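Local coordinates for carbamate kinase (Mycoplasma penetrans, PDB 4AXS), which probably catalyses the reversible transfer of a phosphoryl group between carbamoyl phosphate and ADP, yielding ATP and carbamate, at residues Asn39-Lys44 against Tyr106-His110; Val64-Asn70 against Val205-Gly211. All blocks are in the same frame, centred on the assembly; numbering follows the deposited sequence.

Contact 1 (Asn39-Lys44 against Tyr106-His110); sequences NPSQQK and YIGYH
Q43 and H110 make the direct polar link between these two helices: as modelled, H110 ND1 donates to Q43 OE1 over 2.8 Å, though OE1 sits too near Y106 for its place to be sure. In that model the amide oxygen is at the edge of the imidazole, while the amide itself is turned steeply against the ring. With CG anti to its backbone N (chi1 -172°), the extended Q43 side chain reaches across to segment 106-110 of helix 96-121, and its NE2 rests 3.5 Å from I107 CG1. A second polar link runs through one water, which accepts from K44 NZ at 3.1 Å and is hydrogen-bonded to Y109 OH at 2.8 Å. Within 39-44, an N-cap fixes the start of helix 40-46, N39 OD1 accepting from Q42 N at 2.6 Å.

The remaining contacts are packing. K44 CB lies over one imidazole face in a CH-pi contact, and CG passes nearer the rim, 3.4 Å from H110 CD2, while the ring of Y109 lies toward the rim of the opposite face. The phenol of Y106 meets P40 edge-on: P40 CA lies near the ring plane, and P40 CB is 4.1 Å from Y106 CE1.

The second subunit covers this region, with L93 of that subunit on P40. H110 NE2 is hydrogen-bonded to E98 of the second subunit, whose carboxylate also forms a long, weak ion pair with K44. At this dimer interface the carboxylate would favour a protonated H110 ring, though the charge is not seen.

Contact 2 (Val64-Asn70 against Val205-Gly211); sequences VIVGHGN and VCIVGGG
H68 spreads its imidazole over G210, whose CA lies 3.5 Å from the ring centroid in a CH-pi contact and 3.2 Å from H68 NE2. Chi1 of 68° sets CG between the backbone N and the carbonyl carbon, turning the ring so that ND1 meets the carbonyl of the next residue, G69. ND1 donates to G69 O at 2.9 Å, almost straight at 170°; the acceptor lies in the ring plane, though the donor stands above the carbonyl plane. NE2 is bonded to Y130 OH, so both nitrogens fix the rotation of the ring.

The backbones run parallel, bridged once at V66 and I207. V66 supplies both bonds: its N donates to C206 O at 2.9 Å and its O accepts from V208 N at 2.8 Å. Farther along, G211 N reaches H68 O at 2.7 Å through a bent bond of 140°. Beside it the amide of N70 packs on G211, with OD1 3.3 Å from CA, while ND2 is bonded to S103. G209 and G211 both have positive phi, and without side chains the glycine run passes close under H68 and N70.

Aliphatic side chains meet on both faces of the pairing. I65 CG2 meets V208 CG2 at 4.1 Å on one, and V66 touches V205 and I207 on the other.

Helix 193-201 covers the face of I65, C206 and V208; helix 96-121 packs on V66, H68 and V205, with helix 48-59 against V64 and V66. The single V66-I207 bridge carries strands 27-31 and 64-68 on to 205-207 and 128-130, consistent with the continuous central sheet of the amino acid kinase fold.

How the contacts relate
The two contacts lie with their centres about 14 Å apart and meet through I107, which belongs to contact 1. Its CG2 packs 3.5 Å from H68 CE1, and its CD1 lies 3.9 Å from N70 CB, so helix 96-121 touches Q43 of 39-44 and the end of segment 64-70 at once. Along the chain the four segments alternate. Contact 1 is bordered by the second subunit, whereas no other chain of the assembly touches the segments of contact 2. A bound sulfate, probably from the crystallisation liquor, comes to about 3 Å from G69, consistent with an anion pocket beside contact 2 such as a phosphate-transferring enzyme requires.

Contact 1 (Asn39-Lys44 against Tyr106-His110)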
# COMPACT_ATOMS: atom_id res chain seq x y z
N ASN A 39 -2.80 -18.39 3.23
CA ASN A 39 -2.50 -17.77 4.50
C ASN A 39 -1.21 -17.00 4.38
O ASN A 39 -0.41 -17.27 3.48
CB ASN A 39 -2.42 -18.82 5.62
CG ASN A 39 -1.41 -19.93 5.32
OD1 ASN A 39 -0.34 -19.69 4.76
ND2 ASN A 39 -1.75 -21.15 5.71
N PRO A 40 -1.00 -16.04 5.30
CA PRO A 40 0.25 -15.27 5.27
C PRO A 40 1.41 -16.24 5.30
O PRO A 40 2.36 -16.14 4.51
CB PRO A 40 0.20 -14.46 6.57
CG PRO A 40 -1.24 -14.44 6.97
CD PRO A 40 -1.83 -15.72 6.47
N SER A 41 1.31 -17.21 6.20
CA SER A 41 2.38 -18.17 6.42
C SER A 41 2.97 -18.58 5.10
O SER A 41 4.17 -18.40 4.88
CB SER A 41 1.87 -19.41 7.18
OG SER A 41 1.49 -19.10 8.52
N GLN A 42 2.13 -19.11 4.21
CA GLN A 42 2.58 -19.67 2.93
C GLN A 42 2.75 -18.63 1.83
O GLN A 42 3.57 -18.80 0.92
CB GLN A 42 1.68 -20.82 2.47
CG GLN A 42 0.29 -20.40 2.01
CD GLN A 42 -0.54 -21.58 1.47
OE1 GLN A 42 -0.68 -21.75 0.26
NE2 GLN A 42 -1.09 -22.39 2.37
N GLN A 43 1.96 -17.55 1.90
CA GLN A 43 2.11 -16.43 0.97
C GLN A 43 3.55 -15.92 1.04
O GLN A 43 4.17 -15.65 0.01
CB GLN A 43 1.10 -15.30 1.28
CG GLN A 43 1.07 -14.18 0.21
CD GLN A 43 0.03 -13.09 0.48
OE1 GLN A 43 0.20 -12.25 1.37
NE2 GLN A 43 -1.03 -13.08 -0.32
N LYS A 44 4.07 -15.81 2.26
CA LYS A 44 5.48 -15.46 2.44
C LYS A 44 6.39 -16.47 1.74
O LYS A 44 7.38 -16.10 1.10
CB LYS A 44 5.83 -15.34 3.92
CG LYS A 44 6.81 -14.21 4.23
CD LYS A 44 7.04 -14.08 5.75
CE LYS A 44 5.76 -14.44 6.52
NZ LYS A 44 5.78 -14.03 7.96
N TYR A 106 -1.26 -5.85 2.25
CA TYR A 106 -0.93 -7.16 2.77
C TYR A 106 -0.01 -7.85 1.76
O TYR A 106 1.08 -8.30 2.10
CB TYR A 106 -2.21 -7.95 3.04
CG TYR A 106 -2.03 -9.45 3.21
CD1 TYR A 106 -1.05 -9.96 4.05
CD2 TYR A 106 -2.87 -10.35 2.53
CE1 TYR A 106 -0.89 -11.33 4.21
CE2 TYR A 106 -2.72 -11.71 2.68
CZ TYR A 106 -1.72 -12.19 3.53
OH TYR A 106 -1.56 -13.55 3.69
N ILE A 107 -0.41 -7.88 0.49
CA ILE A 107 0.41 -8.53 -0.51
C ILE A 107 1.66 -7.73 -0.87
O ILE A 107 2.74 -8.30 -1.08
CB ILE A 107 -0.40 -8.85 -1.79
CG1 ILE A 107 -1.57 -9.79 -1.46
CG2 ILE A 107 0.50 -9.46 -2.85
CD1 ILE A 107 -2.78 -9.59 -2.34
N GLY A 108 1.54 -6.41 -0.95
CA GLY A 108 2.66 -5.59 -1.38
C GLY A 108 3.82 -5.75 -0.41
O GLY A 108 4.99 -5.72 -0.79
N TYR A 109 3.47 -5.94 0.85
CA TYR A 109 4.47 -6.18 1.87
C TYR A 109 5.29 -7.44 1.56
O TYR A 109 6.54 -7.39 1.54
CB TYR A 109 3.80 -6.27 3.24
CG TYR A 109 4.60 -6.96 4.30
CD1 TYR A 109 5.94 -6.64 4.51
CD2 TYR A 109 4.02 -7.92 5.11
CE1 TYR A 109 6.68 -7.28 5.51
CE2 TYR A 109 4.74 -8.55 6.10
CZ TYR A 109 6.06 -8.23 6.30
OH TYR A 109 6.76 -8.88 7.28
N HIS A 110 4.61 -8.56 1.32
CA HIS A 110 5.32 -9.80 1.04
C HIS A 110 6.15 -9.72 -0.25
O HIS A 110 7.31 -10.11 -0.27
CB HIS A 110 4.36 -10.98 0.99
CG HIS A 110 3.96 -11.49 2.34
ND1 HIS A 110 2.69 -11.98 2.61
CD2 HIS A 110 4.66 -11.62 3.49
CE1 HIS A 110 2.63 -12.37 3.87
NE2 HIS A 110 3.81 -12.16 4.43
O HOH W 1 5.72 -11.01 8.85

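Contact 2 (Val64-Asn70 against Val205-Gly211)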
# COMPACT_ATOMS: atom_id res chain seq x y z
N VAL A 64 11.46 -4.91 -15.41
CA VAL A 64 10.29 -5.68 -15.00
C VAL A 64 9.34 -4.85 -14.16
O VAL A 64 9.66 -4.48 -13.02
CB VAL A 64 10.67 -6.97 -14.21
CG1 VAL A 64 9.41 -7.78 -13.88
CG2 VAL A 64 11.67 -7.82 -14.97
N ILE A 65 8.19 -4.54 -14.73
CA ILE A 65 7.09 -3.93 -13.99
C ILE A 65 6.26 -5.06 -13.39
O ILE A 65 5.83 -5.97 -14.10
CB ILE A 65 6.21 -3.11 -14.92
CG1 ILE A 65 7.01 -1.95 -15.53
CG2 ILE A 65 4.98 -2.59 -14.18
CD1 ILE A 65 8.09 -2.35 -16.51
N VAL A 66 6.03 -5.02 -12.08
CA VAL A 66 5.38 -6.15 -11.42
C VAL A 66 3.95 -5.88 -10.97
O VAL A 66 3.62 -4.77 -10.54
CB VAL A 66 6.22 -6.67 -10.25
CG1 VAL A 66 5.58 -7.90 -9.66
CG2 VAL A 66 7.63 -6.98 -10.74
N GLY A 67 3.10 -6.91 -11.07
CA GLY A 67 1.69 -6.82 -10.71
C GLY A 67 1.18 -8.14 -10.17
O GLY A 67 1.88 -9.14 -10.24
N HIS A 68 -0.03 -8.15 -9.62
CA HIS A 68 -0.57 -9.34 -8.97
C HIS A 68 -2.07 -9.25 -8.76
O HIS A 68 -2.62 -8.16 -8.64
CB HIS A 68 0.11 -9.57 -7.62
CG HIS A 68 -0.24 -8.53 -6.59
ND1 HIS A 68 -1.37 -8.61 -5.80
CD2 HIS A 68 0.40 -7.40 -6.22
CE1 HIS A 68 -1.43 -7.56 -5.01
NE2 HIS A 68 -0.36 -6.81 -5.24
N GLY A 69 -2.72 -10.41 -8.69
CA GLY A 69 -4.14 -10.46 -8.41
C GLY A 69 -4.35 -10.59 -6.92
O GLY A 69 -3.39 -10.60 -6.15
N ASN A 70 -5.62 -10.71 -6.51
CA ASN A 70 -5.94 -10.73 -5.09
C ASN A 70 -7.26 -11.41 -4.74
O ASN A 70 -7.81 -11.18 -3.67
CB ASN A 70 -5.94 -9.32 -4.55
CG ASN A 70 -7.21 -8.57 -4.90
OD1 ASN A 70 -7.89 -8.88 -5.89
ND2 ASN A 70 -7.55 -7.56 -4.07
N VAL A 205 12.20 -0.95 -9.94
CA VAL A 205 11.30 -2.08 -10.12
C VAL A 205 9.99 -1.83 -9.35
O VAL A 205 9.95 -1.96 -8.12
CB VAL A 205 11.95 -3.41 -9.72
CG1 VAL A 205 12.71 -3.26 -8.44
CG2 VAL A 205 10.91 -4.52 -9.61
N CYS A 206 8.94 -1.50 -10.10
CA CYS A 206 7.69 -0.97 -9.56
C CYS A 206 6.57 -1.99 -9.50
O CYS A 206 6.20 -2.58 -10.51
CB CYS A 206 7.20 0.17 -10.45
SG CYS A 206 8.39 1.45 -10.79
N ILE A 207 5.98 -2.16 -8.32
CA ILE A 207 4.84 -3.06 -8.15
C ILE A 207 3.55 -2.25 -8.13
O ILE A 207 3.37 -1.38 -7.28
CB ILE A 207 4.97 -3.90 -6.87
CG1 ILE A 207 6.37 -4.49 -6.77
CG2 ILE A 207 3.90 -4.98 -6.84
CD1 ILE A 207 6.65 -5.18 -5.45
N VAL A 208 2.67 -2.55 -9.08
CA VAL A 208 1.42 -1.81 -9.23
C VAL A 208 0.26 -2.70 -9.63
O VAL A 208 0.43 -3.89 -9.92
CB VAL A 208 1.55 -0.73 -10.30
CG1 VAL A 208 2.48 0.38 -9.84
CG2 VAL A 208 2.03 -1.34 -11.60
N GLY A 209 -0.94 -2.11 -9.65
CA GLY A 209 -2.14 -2.82 -10.05
C GLY A 209 -2.44 -4.03 -9.18
O GLY A 209 -2.94 -5.06 -9.67
N GLY A 210 -2.12 -3.92 -7.88
CA GLY A 210 -2.40 -5.00 -6.94
C GLY A 210 -3.88 -5.33 -6.95
O GLY A 210 -4.71 -4.45 -6.78
N GLY A 211 -4.21 -6.60 -7.19
CA GLY A 211 -5.60 -7.02 -7.28
C GLY A 211 -6.37 -6.26 -8.33
O GLY A 211 -7.60 -6.23 -8.32